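Local coordinates for antigen MTB48, Mycobacterial protein (Mycobacterium smegmatis, PDB 4WJ1) that is exported by the ESX-1 type VII secretion system of mycobacteria and probably takes part in DNA conjugation, at least in the recipient strain, at residues A40-V45 / T218-A223; S47-S52 / G211-E216. One frame throughout, in Å; residues are numbered along the deposited sequence.

Contact 1 (A40-V45 / T218-A223)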
loop_
_atom_site.group_PDB
_atom_site.type_symbol
_atom_site.label_atom_id
_atom_site.label_comp_id
_atom_site.label_asym_id
_atom_site.label_seq_id
_atom_site.Cartn_x
_atom_site.Cartn_y
_atom_site.Cartn_z
ATOM N N ALA A 40 8.315 24.230 8.513
ATOM C CA ALA A 40 7.058 24.171 7.777
ATOM C C ALA A 40 7.190 23.224 6.593
ATOM O O ALA A 40 6.309 22.412 6.347
ATOM C CB ALA A 40 6.639 25.559 7.316
ATOM N N THR A 41 8.298 23.332 5.871
ATOM C CA THR A 41 8.590 22.435 4.755
ATOM C C THR A 41 8.585 20.991 5.230
ATOM O O THR A 41 7.984 20.128 4.599
ATOM C CB THR A 41 9.961 22.775 4.107
ATOM O OG1 THR A 41 9.884 24.051 3.468
ATOM C CG2 THR A 41 10.359 21.755 3.074
ATOM N N THR A 42 9.239 20.731 6.355
ATOM C CA THR A 42 9.284 19.384 6.893
ATOM C C THR A 42 7.887 18.865 7.218
ATOM O O THR A 42 7.566 17.735 6.901
ATOM C CB THR A 42 10.154 19.321 8.137
ATOM O OG1 THR A 42 11.524 19.553 7.770
ATOM C CG2 THR A 42 10.026 17.954 8.809
ATOM N N ALA A 43 7.047 19.696 7.830
ATOM C CA ALA A 43 5.698 19.269 8.186
ATOM C C ALA A 43 4.900 18.947 6.941
ATOM O O ALA A 43 4.064 18.042 6.936
ATOM C CB ALA A 43 4.980 20.344 8.990
ATOM N N SER A 44 5.147 19.720 5.894
ATOM C CA SER A 44 4.344 19.617 4.700
ATOM C C SER A 44 4.664 18.312 4.012
ATOM O O SER A 44 3.767 17.512 3.755
ATOM C CB SER A 44 4.596 20.792 3.767
ATOM O OG SER A 44 4.019 20.524 2.499
ATOM N N VAL A 45 5.948 18.094 3.731
ATOM C CA VAL A 45 6.379 16.865 3.073
ATOM C C VAL A 45 5.998 15.659 3.929
ATOM O O VAL A 45 5.460 14.682 3.428
ATOM C CB VAL A 45 7.886 16.869 2.800
ATOM C CG1 VAL A 45 8.349 15.505 2.315
ATOM C CG2 VAL A 45 8.220 17.932 1.771
ATOM N N THR A 218 12.753 8.464 0.546
ATOM C CA THR A 218 14.180 8.603 0.293
ATOM C C THR A 218 14.501 10.009 -0.187
ATOM O O THR A 218 15.458 10.640 0.254
ATOM C CB THR A 218 14.659 7.592 -0.752
ATOM O OG1 THR A 218 14.630 6.273 -0.190
ATOM C CG2 THR A 218 16.075 7.923 -1.212
ATOM N N THR A 219 13.685 10.501 -1.100
ATOM C CA THR A 219 13.860 11.844 -1.620
ATOM C C THR A 219 13.819 12.864 -0.486
ATOM O O THR A 219 14.630 13.783 -0.435
ATOM C CB THR A 219 12.792 12.134 -2.674
ATOM O OG1 THR A 219 13.117 11.378 -3.843
ATOM C CG2 THR A 219 12.752 13.609 -3.033
ATOM N N PHE A 220 12.894 12.657 0.444
ATOM C CA PHE A 220 12.745 13.523 1.599
ATOM C C PHE A 220 13.953 13.435 2.554
ATOM O O PHE A 220 14.565 14.449 2.864
ATOM C CB PHE A 220 11.447 13.164 2.317
ATOM C CG PHE A 220 11.223 13.899 3.604
ATOM C CD1 PHE A 220 11.497 15.247 3.713
ATOM C CD2 PHE A 220 10.690 13.243 4.694
ATOM C CE1 PHE A 220 11.265 15.922 4.883
ATOM C CE2 PHE A 220 10.456 13.919 5.870
ATOM C CZ PHE A 220 10.749 15.262 5.963
ATOM N N VAL A 221 14.313 12.234 3.004
ATOM C CA VAL A 221 15.398 12.133 3.959
ATOM C C VAL A 221 16.731 12.557 3.342
ATOM O O VAL A 221 17.560 13.164 4.024
ATOM C CB VAL A 221 15.511 10.724 4.554
ATOM C CG1 VAL A 221 14.293 10.428 5.386
ATOM C CG2 VAL A 221 15.695 9.689 3.485
ATOM N N ASP A 222 16.931 12.285 2.059
ATOM C CA ASP A 222 18.135 12.780 1.402
ATOM C C ASP A 222 18.178 14.298 1.462
ATOM O O ASP A 222 19.219 14.885 1.766
ATOM C CB ASP A 222 18.217 12.317 -0.051
ATOM C CG ASP A 222 18.558 10.833 -0.174
ATOM O OD1 ASP A 222 18.843 10.200 0.865
ATOM O OD2 ASP A 222 18.554 10.303 -1.315
ATOM N N ALA A 223 17.046 14.930 1.181
ATOM C CA ALA A 223 16.978 16.386 1.199
ATOM C C ALA A 223 17.204 16.916 2.606
ATOM O O ALA A 223 17.792 17.977 2.798
ATOM C CB ALA A 223 15.659 16.863 0.676
#
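Val-45 and Thr-42, one turn apart on the first turns of helix 40-96, meet a single aromatic ring, Phe-220, from two directions. Val-45 lies over one face, its CG1 methyl 3.7 Å from the centroid of the Phe-220 ring and 24° off the ring normal, a CH-pi contact displaced toward the rim where CD1 and CG lie. At its closest, Val-45 CG1 comes within 3.5 Å of Phe-220 CD1. The two side chains run past each other in opposite senses; Val-45 CB lies above the same face as CG1, 4.1 Å from both Phe-220 CD1 and CE1. Thr-42 comes instead to the edge: its CG2 lies in the ring plane, 4.0 Å from Phe-220 CZ, and the two side chains meet almost at right angles. With CG anti to the backbone N (chi1 175°), Phe-220 sends its ring toward helix 40-96. The nearest CA atoms of the two segments, those of Val-45 and Phe-220, are 7.3 Å apart. Threonine divides its labour here. The methyl serves the apolar interface, whereas OG1 hydrogen-bonds to Tyr-269 OH and Asp-37 OD1, which satisfies the hydroxyl of a buried residue. No hydrogen bond joins the two segments themselves; the contact is purely van der Waals and aromatic. It joins the PE and PPE parts of EspB, which share one chain, within an all-helical bundle. Around the ring, Tyr-269 of helix 248-272 and Met-156 of helix 154-178 also touch Phe-220, placing this contact where four helices come together.

Contact 2 (S47-S52 / G211-E216)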
loop_
_atom_site.group_PDB
_atom_site.type_symbol
_atom_site.label_atom_id
_atom_site.label_comp_id
_atom_site.label_asym_id
_atom_site.label_seq_id
_atom_site.Cartn_x
_atom_site.Cartn_y
_atom_site.Cartn_z
ATOM N N SER A 47 3.503 15.289 6.136
ATOM C CA SER A 47 2.090 15.004 6.190
ATOM C C SER A 47 1.646 14.380 4.864
ATOM O O SER A 47 0.687 13.603 4.828
ATOM C CB SER A 47 1.293 16.268 6.498
ATOM O OG SER A 47 1.430 17.202 5.448
ATOM N N LYS A 48 2.359 14.702 3.786
ATOM C CA LYS A 48 2.084 14.090 2.481
ATOM C C LYS A 48 2.434 12.613 2.507
ATOM O O LYS A 48 1.617 11.772 2.141
ATOM C CB LYS A 48 2.859 14.798 1.364
ATOM C CG LYS A 48 2.349 16.205 1.101
ATOM C CD LYS A 48 2.972 16.853 -0.120
ATOM C CE LYS A 48 2.390 18.249 -0.324
ATOM N NZ LYS A 48 2.898 18.906 -1.556
ATOM N N LEU A 49 3.645 12.293 2.954
ATOM C CA LEU A 49 4.061 10.904 3.019
ATOM C C LEU A 49 3.156 10.094 3.930
ATOM O O LEU A 49 2.847 8.949 3.628
ATOM C CB LEU A 49 5.501 10.786 3.492
ATOM C CG LEU A 49 6.530 11.283 2.487
ATOM C CD1 LEU A 49 7.912 11.392 3.148
ATOM C CD2 LEU A 49 6.580 10.367 1.285
HETATM N N MSE A 50 2.733 10.680 5.044
HETATM C CA MSE A 50 1.851 9.968 5.956
HETATM C C MSE A 50 0.501 9.716 5.275
HETATM O O MSE A 50 -0.123 8.673 5.467
HETATM C CB MSE A 50 1.655 10.752 7.255
HETATM C CG MSE A 50 2.896 10.889 8.126
HETATM SE SE MSE A 50 3.880 9.215 8.442
HETATM C CE MSE A 50 5.229 9.486 7.053
ATOM N N ALA A 51 0.057 10.677 4.479
ATOM C CA ALA A 51 -1.242 10.572 3.832
ATOM C C ALA A 51 -1.208 9.455 2.790
ATOM O O ALA A 51 -2.130 8.658 2.694
ATOM C CB ALA A 51 -1.641 11.892 3.198
ATOM N N SER A 52 -0.122 9.392 2.033
ATOM C CA SER A 52 0.079 8.309 1.092
ATOM C C SER A 52 0.117 6.961 1.804
ATOM O O SER A 52 -0.523 6.016 1.361
ATOM C CB SER A 52 1.363 8.529 0.298
ATOM O OG SER A 52 1.206 9.619 -0.608
ATOM N N GLY A 211 7.266 0.523 -3.289
ATOM C CA GLY A 211 8.543 0.986 -3.794
ATOM C C GLY A 211 8.513 2.490 -4.031
ATOM O O GLY A 211 9.447 3.208 -3.676
ATOM N N ARG A 212 7.422 2.972 -4.611
ATOM C CA ARG A 212 7.301 4.386 -4.921
ATOM C C ARG A 212 7.233 5.241 -3.653
ATOM O O ARG A 212 7.778 6.342 -3.622
ATOM C CB ARG A 212 6.071 4.643 -5.812
ATOM C CG ARG A 212 6.185 4.007 -7.208
ATOM C CD ARG A 212 5.016 4.363 -8.145
ATOM N NE ARG A 212 4.881 5.811 -8.280
ATOM C CZ ARG A 212 3.745 6.489 -8.120
ATOM N NH1 ARG A 212 2.610 5.849 -7.838
ATOM N NH2 ARG A 212 3.744 7.815 -8.256
ATOM N N LEU A 213 6.568 4.750 -2.612
ATOM C CA LEU A 213 6.479 5.532 -1.382
ATOM C C LEU A 213 7.876 5.622 -0.750
ATOM O O LEU A 213 8.307 6.686 -0.315
ATOM C CB LEU A 213 5.464 4.921 -0.414
ATOM C CG LEU A 213 5.382 5.582 0.963
ATOM C CD1 LEU A 213 5.191 7.076 0.819
ATOM C CD2 LEU A 213 4.266 4.962 1.810
ATOM N N ALA A 214 8.599 4.508 -0.760
ATOM C CA ALA A 214 9.953 4.494 -0.256
ATOM C C ALA A 214 10.841 5.471 -1.029
ATOM O O ALA A 214 11.657 6.164 -0.439
ATOM C CB ALA A 214 10.525 3.079 -0.302
ATOM N N GLN A 215 10.678 5.548 -2.344
ATOM C CA GLN A 215 11.486 6.479 -3.125
ATOM C C GLN A 215 11.157 7.911 -2.723
ATOM O O GLN A 215 12.054 8.742 -2.574
ATOM C CB GLN A 215 11.278 6.283 -4.630
ATOM C CG GLN A 215 11.918 5.006 -5.190
ATOM C CD GLN A 215 11.608 4.769 -6.685
ATOM O OE1 GLN A 215 10.483 5.003 -7.157
ATOM N NE2 GLN A 215 12.610 4.291 -7.424
ATOM N N GLU A 216 9.871 8.193 -2.533
ATOM C CA GLU A 216 9.451 9.515 -2.101
ATOM C C GLU A 216 10.057 9.839 -0.732
ATOM O O GLU A 216 10.571 10.935 -0.520
ATOM C CB GLU A 216 7.926 9.612 -2.063
ATOM C CG GLU A 216 7.237 9.442 -3.435
ATOM C CD GLU A 216 7.866 10.315 -4.522
ATOM O OE1 GLU A 216 7.421 11.467 -4.691
ATOM O OE2 GLU A 216 8.805 9.856 -5.210
#
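Leu-49 and Ser-52 on one side, Leu-213 and Glu-216 on the other, form the interface of an antiparallel helix pair in the PE-PPE helical bundle, with local axes 10.7 Å apart and 170° between their directions. Followed along the first segment, the contact starts at Leu-49. This residue's first carbon beyond CB, CG, stands anti to the carbonyl carbon (chi1 -70°), and although CB is set to one side of the partner helix, the CD2 branch reaches across to it. CD2 of Leu-49 packs 3.6 Å from CD1 of Leu-213, the two leucines crossing at a slant. The same methyl also rests 3.7 Å from CB of Glu-216, about square to that side chain, so one methyl touches two residues a turn apart on helix 187-230. Only the aliphatic base of Glu-216 is used: its chain bends at chi2 and carries the carboxylate away from the leucine, where OE1 accepts a hydrogen bond from Gln-276 N. An acidic residue can thus line an apolar seam while OE1 of its carboxylate is hydrogen-bonded elsewhere. One turn further along, Ser-52 points its CB at the partner helix, and its OG makes a weak hydrogen bond with Ile-278 N. Beyond the pair, Leu-49 touches Met-156 of helix 154-178 and Leu-213 touches Trp-163 of the same helix. The CD1 methyl of Leu-213 meets both turns of helix 40-96, lying 4.1 Å from Leu-49 O and 4.1 Å from Ser-52 CB.

How the contacts relate
After helix 12-22, the chain enters helix 40-96 at contact 1 and, after one intervening residue, reaches contact 2 on the same helix. It then completes that helix and passes through helices 139-147 and 154-178 before helix 187-230 returns antiparallel. Residues 211-216 close the inner loop, spanning 158 intervening residues, and 218-223 close the outer one with 172; contact 2 thus lies wholly within the span of contact 1. The two centres are 10 Å apart and the contacts touch directly, Phe-220 CD2 packing 3.7 Å from Leu-49 CD1. Together they make one continuous seam that ties the PE part to the PPE part.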